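MutT/nudix family protein (Deinococcus radiodurans, PDB 2W4E) probably hydrolyses ADP-ribose as a magnesium-dependent Nudix pyrophosphatase; this chain is the N-terminally truncated piece holding its Nudix domain. Local coordinates at residues L11-F25 with T103-Y115. Numbering follows the deposited sequence.
Sequences LPVTAQGEAVLIRQF and TIERVVLPLAEVY
Ala19, Leu21 and Arg23 each pair through both backbone N and O with Leu109, Val107 and Glu105 respectively, zipping strands 18-25 and 104-110 together antiparallel. One further bond closes each end: Phe25 N to Thr103 O, and Leu111 N to Gly17 O (3.1 Å), the latter tying the start of helix 111-120 to the type I turn Thr14-Gly17. Arg23 and Glu105 run side by side, and a long salt bridge joins NH1 to OE1 at 3.5 Å, with guanidinium and carboxylate planes 70° apart. Extended from CG to NE, the arginine lays one guanidinium face over Val107 CG2, 3.6 Å from CZ. Replacing Arg23 by alanine would remove both contacts and would probably leave Glu105 without this countercharge and the Val107 methyls less covered. Further along the same face, Leu21 meets Val114 tip to tip, CD1 to CG2 at 4.1 Å, and its side chain crosses that of Leu109 at about a right angle. Ala19 CB rests against both Leu111 CD2 and Val114 CG2, each at 3.8 Å. With CG anti to its carbonyl carbon (chi1 -81°), Leu111 sets its two methyls against those of Val13. On the other face Ile22 CG2 packs on Ile104 CG2 (3.7 Å), next to helix 47-59. Strand 104-110 thus edges the three-stranded antiparallel sheet of the Nudix alpha/beta/alpha sandwich, leading through Pro110, at the N-cap, into helix 111-120, which packs against the face bearing Ala19 and Leu21.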
loop_
_atom_site.group_PDB
_atom_site.type_symbol
_atom_site.label_atom_id
_atom_site.label_comp_id
_atom_site.label_asym_id
_atom_site.label_seq_id
_atom_site.Cartn_x
_atom_site.Cartn_y
_atom_site.Cartn_z
ATOM N N LEU A 11 9.496 1.349 -8.903
ATOM C CA LEU A 11 10.198 0.123 -8.567
ATOM C C LEU A 11 11.161 -0.239 -9.728
ATOM O O LEU A 11 10.717 -0.691 -10.771
ATOM C CB LEU A 11 9.185 -1.013 -8.320
ATOM C CG LEU A 11 9.750 -2.450 -8.205
ATOM C CD1 LEU A 11 10.838 -2.500 -7.087
ATOM C CD2 LEU A 11 8.541 -3.393 -7.905
ATOM N N PRO A 12 12.481 -0.033 -9.553
ATOM C CA PRO A 12 13.400 -0.241 -10.660
ATOM C C PRO A 12 13.946 -1.675 -10.610
ATOM O O PRO A 12 14.398 -2.139 -9.534
ATOM C CB PRO A 12 14.537 0.768 -10.346
ATOM C CG PRO A 12 14.139 1.456 -9.074
ATOM C CD PRO A 12 13.243 0.453 -8.392
ATOM N N VAL A 13 13.889 -2.389 -11.738
ATOM C CA VAL A 13 14.348 -3.782 -11.777
ATOM C C VAL A 13 15.359 -3.938 -12.928
ATOM O O VAL A 13 15.084 -3.521 -14.075
ATOM C CB VAL A 13 13.181 -4.768 -11.924
ATOM C CG1 VAL A 13 13.670 -6.214 -12.223
ATOM C CG2 VAL A 13 12.224 -4.738 -10.685
ATOM N N THR A 14 16.501 -4.545 -12.632
ATOM C CA THR A 14 17.553 -4.746 -13.655
ATOM C C THR A 14 17.231 -5.940 -14.584
ATOM O O THR A 14 16.314 -6.738 -14.289
ATOM C CB THR A 14 18.897 -4.991 -12.972
ATOM O OG1 THR A 14 18.885 -6.290 -12.332
ATOM C CG2 THR A 14 19.127 -3.940 -11.939
ATOM N N ALA A 15 17.965 -6.050 -15.691
ATOM C CA ALA A 15 17.920 -7.224 -16.580
ATOM C C ALA A 15 18.134 -8.523 -15.817
ATOM O O ALA A 15 17.583 -9.552 -16.185
ATOM C CB ALA A 15 19.021 -7.112 -17.721
ATOM N N GLN A 16 18.922 -8.463 -14.751
ATOM C CA GLN A 16 19.194 -9.625 -13.896
ATOM C C GLN A 16 18.098 -9.912 -12.853
ATOM O O GLN A 16 18.242 -10.837 -12.066
ATOM C CB GLN A 16 20.516 -9.413 -13.143
ATOM C CG GLN A 16 21.768 -9.823 -13.879
ATOM C CD GLN A 16 21.959 -9.146 -15.204
ATOM O OE1 GLN A 16 22.080 -7.914 -15.273
ATOM N NE2 GLN A 16 22.047 -9.937 -16.272
ATOM N N GLY A 17 17.021 -9.155 -12.820
ATOM C CA GLY A 17 15.959 -9.424 -11.823
ATOM C C GLY A 17 16.338 -9.024 -10.409
ATOM O O GLY A 17 16.021 -9.739 -9.465
ATOM N N GLU A 18 17.066 -7.907 -10.276
ATOM C CA GLU A 18 17.324 -7.300 -8.981
ATOM C C GLU A 18 16.527 -6.023 -8.851
ATOM O O GLU A 18 16.355 -5.285 -9.841
ATOM C CB GLU A 18 18.782 -6.943 -8.859
ATOM C CG GLU A 18 19.670 -8.105 -9.211
ATOM C CD GLU A 18 20.974 -7.589 -9.708
ATOM O OE1 GLU A 18 20.986 -6.855 -10.739
ATOM O OE2 GLU A 18 21.985 -7.876 -9.050
ATOM N N ALA A 19 16.011 -5.775 -7.653
ATOM C CA ALA A 19 15.353 -4.499 -7.380
ATOM C C ALA A 19 16.413 -3.494 -6.966
ATOM O O ALA A 19 17.348 -3.832 -6.239
ATOM C CB ALA A 19 14.319 -4.661 -6.261
ATOM N N VAL A 20 16.257 -2.259 -7.402
ATOM C CA VAL A 20 17.124 -1.198 -6.956
ATOM C C VAL A 20 16.411 -0.363 -5.894
ATOM O O VAL A 20 15.615 0.513 -6.241
ATOM C CB VAL A 20 17.596 -0.309 -8.128
ATOM C CG1 VAL A 20 18.625 0.733 -7.626
ATOM C CG2 VAL A 20 18.185 -1.210 -9.259
ATOM N N LEU A 21 16.714 -0.641 -4.624
ATOM C CA LEU A 21 16.122 0.081 -3.491
ATOM C C LEU A 21 17.039 1.158 -2.955
ATOM O O LEU A 21 18.195 1.229 -3.323
ATOM C CB LEU A 21 15.781 -0.895 -2.349
ATOM C CG LEU A 21 15.021 -2.123 -2.814
ATOM C CD1 LEU A 21 14.609 -3.053 -1.643
ATOM C CD2 LEU A 21 13.771 -1.624 -3.565
ATOM N N ILE A 22 16.507 1.993 -2.071
ATOM C CA ILE A 22 17.319 2.944 -1.323
ATOM C C ILE A 22 17.058 2.839 0.181
ATOM O O ILE A 22 15.972 2.394 0.602
ATOM C CB ILE A 22 17.071 4.394 -1.757
ATOM C CG1 ILE A 22 15.576 4.750 -1.603
ATOM C CG2 ILE A 22 17.587 4.621 -3.193
ATOM C CD1 ILE A 22 15.257 6.207 -1.874
ATOM N N ARG A 23 18.057 3.226 0.977
ATOM C CA ARG A 23 17.856 3.414 2.427
ATOM C C ARG A 23 18.027 4.885 2.594
ATOM O O ARG A 23 19.083 5.445 2.314
ATOM C CB ARG A 23 18.830 2.618 3.329
ATOM C CG ARG A 23 18.695 1.072 3.236
ATOM C CD ARG A 23 19.383 0.317 4.407
ATOM N NE ARG A 23 19.425 -1.127 4.117
ATOM C CZ ARG A 23 20.510 -1.816 3.759
ATOM N NH1 ARG A 23 21.689 -1.220 3.646
ATOM N NH2 ARG A 23 20.417 -3.119 3.502
ATOM N N GLN A 24 16.954 5.526 3.001
ATOM C CA GLN A 24 16.913 6.948 3.106
ATOM C C GLN A 24 16.611 7.334 4.550
ATOM O O GLN A 24 15.692 6.797 5.138
ATOM C CB GLN A 24 15.783 7.462 2.225
ATOM C CG GLN A 24 15.741 8.963 2.146
ATOM C CD GLN A 24 15.014 9.426 0.910
ATOM O OE1 GLN A 24 14.019 8.793 0.466
ATOM N NE2 GLN A 24 15.458 10.546 0.365
ATOM N N PHE A 25 17.397 8.260 5.097
ATOM C CA PHE A 25 17.107 8.835 6.416
ATOM C C PHE A 25 15.751 9.536 6.370
ATOM O O PHE A 25 15.466 10.299 5.439
ATOM C CB PHE A 25 18.193 9.849 6.827
ATOM C CG PHE A 25 18.024 10.377 8.236
ATOM C CD1 PHE A 25 18.376 9.599 9.324
ATOM C CD2 PHE A 25 17.491 11.649 8.465
ATOM C CE1 PHE A 25 18.202 10.073 10.648
ATOM C CE2 PHE A 25 17.306 12.137 9.791
ATOM C CZ PHE A 25 17.674 11.345 10.868
ATOM N N THR A 103 22.437 10.616 3.437
ATOM C CA THR A 103 21.011 10.795 3.168
ATOM C C THR A 103 20.419 9.545 2.503
ATOM O O THR A 103 19.505 8.906 3.059
ATOM C CB THR A 103 20.731 12.007 2.220
ATOM O OG1 THR A 103 21.505 13.161 2.601
ATOM C CG2 THR A 103 19.252 12.351 2.228
ATOM N N ILE A 104 20.930 9.237 1.301
ATOM C CA ILE A 104 20.498 8.091 0.490
ATOM C C ILE A 104 21.632 7.083 0.298
ATOM O O ILE A 104 22.753 7.471 0.067
ATOM C CB ILE A 104 19.915 8.549 -0.895
ATOM C CG1 ILE A 104 18.565 9.253 -0.697
ATOM C CG2 ILE A 104 19.748 7.372 -1.852
ATOM C CD1 ILE A 104 18.078 10.045 -1.921
ATOM N N GLU A 105 21.328 5.796 0.438
ATOM C CA GLU A 105 22.238 4.723 0.089
ATOM C C GLU A 105 21.514 3.742 -0.839
ATOM O O GLU A 105 20.461 3.210 -0.517
ATOM C CB GLU A 105 22.737 3.998 1.329
ATOM C CG GLU A 105 23.446 2.674 1.015
ATOM C CD GLU A 105 23.564 1.734 2.213
ATOM O OE1 GLU A 105 24.175 0.655 2.061
ATOM O OE2 GLU A 105 23.047 2.040 3.303
ATOM N N ARG A 106 22.115 3.489 -1.983
ATOM C CA ARG A 106 21.576 2.524 -2.919
ATOM C C ARG A 106 21.807 1.086 -2.488
ATOM O O ARG A 106 22.910 0.727 -2.046
ATOM C CB ARG A 106 22.149 2.773 -4.293
ATOM C CG ARG A 106 21.367 2.082 -5.398
ATOM C CD ARG A 106 22.330 1.555 -6.383
ATOM N NE ARG A 106 22.699 2.590 -7.303
ATOM C CZ ARG A 106 23.877 2.679 -7.911
ATOM N NH1 ARG A 106 24.840 1.804 -7.670
ATOM N NH2 ARG A 106 24.071 3.658 -8.763
ATOM N N VAL A 107 20.765 0.267 -2.632
ATOM C CA VAL A 107 20.763 -1.101 -2.155
ATOM C C VAL A 107 20.180 -1.974 -3.262
ATOM O O VAL A 107 18.974 -1.939 -3.500
ATOM C CB VAL A 107 19.899 -1.245 -0.832
ATOM C CG1 VAL A 107 19.656 -2.711 -0.465
ATOM C CG2 VAL A 107 20.565 -0.515 0.365
ATOM N N VAL A 108 21.006 -2.786 -3.908
ATOM C CA VAL A 108 20.526 -3.702 -4.966
ATOM C C VAL A 108 20.368 -5.136 -4.457
ATOM O O VAL A 108 21.339 -5.757 -4.055
ATOM C CB VAL A 108 21.480 -3.648 -6.209
ATOM C CG1 VAL A 108 21.057 -4.663 -7.295
ATOM C CG2 VAL A 108 21.493 -2.237 -6.791
ATOM N N LEU A 109 19.144 -5.656 -4.464
ATOM C CA LEU A 109 18.864 -7.001 -3.967
ATOM C C LEU A 109 18.136 -7.850 -4.972
ATOM O O LEU A 109 17.261 -7.349 -5.673
ATOM C CB LEU A 109 17.971 -6.898 -2.716
ATOM C CG LEU A 109 18.539 -6.208 -1.482
ATOM C CD1 LEU A 109 17.399 -5.849 -0.527
ATOM C CD2 LEU A 109 19.512 -7.140 -0.812
ATOM N N PRO A 110 18.433 -9.166 -5.018
ATOM C CA PRO A 110 17.597 -10.058 -5.813
ATOM C C PRO A 110 16.112 -9.924 -5.456
ATOM O O PRO A 110 15.761 -9.780 -4.265
ATOM C CB PRO A 110 18.092 -11.467 -5.404
ATOM C CG PRO A 110 19.485 -11.252 -4.958
ATOM C CD PRO A 110 19.391 -9.922 -4.189
ATOM N N LEU A 111 15.241 -10.007 -6.474
ATOM C CA LEU A 111 13.806 -9.838 -6.268
ATOM C C LEU A 111 13.223 -10.870 -5.285
ATOM O O LEU A 111 12.286 -10.559 -4.573
ATOM C CB LEU A 111 13.037 -9.912 -7.602
ATOM C CG LEU A 111 12.994 -8.666 -8.479
ATOM C CD1 LEU A 111 12.352 -8.972 -9.853
ATOM C CD2 LEU A 111 12.243 -7.526 -7.767
ATOM N N ALA A 112 13.764 -12.094 -5.256
ATOM C CA ALA A 112 13.234 -13.149 -4.377
ATOM C C ALA A 112 13.365 -12.745 -2.902
ATOM O O ALA A 112 12.454 -12.952 -2.085
ATOM C CB ALA A 112 13.962 -14.480 -4.669
ATOM N N GLU A 113 14.492 -12.118 -2.584
ATOM C CA GLU A 113 14.768 -11.585 -1.273
ATOM C C GLU A 113 13.894 -10.377 -0.922
ATOM O O GLU A 113 13.353 -10.306 0.166
ATOM C CB GLU A 113 16.253 -11.213 -1.180
ATOM C CG GLU A 113 16.634 -10.597 0.143
ATOM C CD GLU A 113 16.308 -11.481 1.374
ATOM O OE1 GLU A 113 15.942 -12.679 1.254
ATOM O OE2 GLU A 113 16.429 -10.950 2.482
ATOM N N VAL A 114 13.705 -9.477 -1.875
ATOM C CA VAL A 114 12.769 -8.363 -1.675
ATOM C C VAL A 114 11.337 -8.841 -1.332
ATOM O O VAL A 114 10.690 -8.323 -0.382
ATOM C CB VAL A 114 12.744 -7.409 -2.893
ATOM C CG1 VAL A 114 11.787 -6.235 -2.624
ATOM C CG2 VAL A 114 14.127 -6.859 -3.106
ATOM N N TYR A 115 10.847 -9.822 -2.077
ATOM C CA TYR A 115 9.492 -10.346 -1.803
ATOM C C TYR A 115 9.425 -11.197 -0.524
ATOM O O TYR A 115 8.356 -11.253 0.140
ATOM C CB TYR A 115 8.878 -11.039 -3.035
ATOM C CG TYR A 115 8.386 -9.970 -4.000
ATOM C CD1 TYR A 115 9.259 -9.378 -4.937
ATOM C CD2 TYR A 115 7.081 -9.491 -3.923
ATOM C CE1 TYR A 115 8.814 -8.338 -5.813
ATOM C CE2 TYR A 115 6.624 -8.455 -4.793
ATOM C CZ TYR A 115 7.498 -7.890 -5.721
ATOM O OH TYR A 115 7.042 -6.892 -6.547
#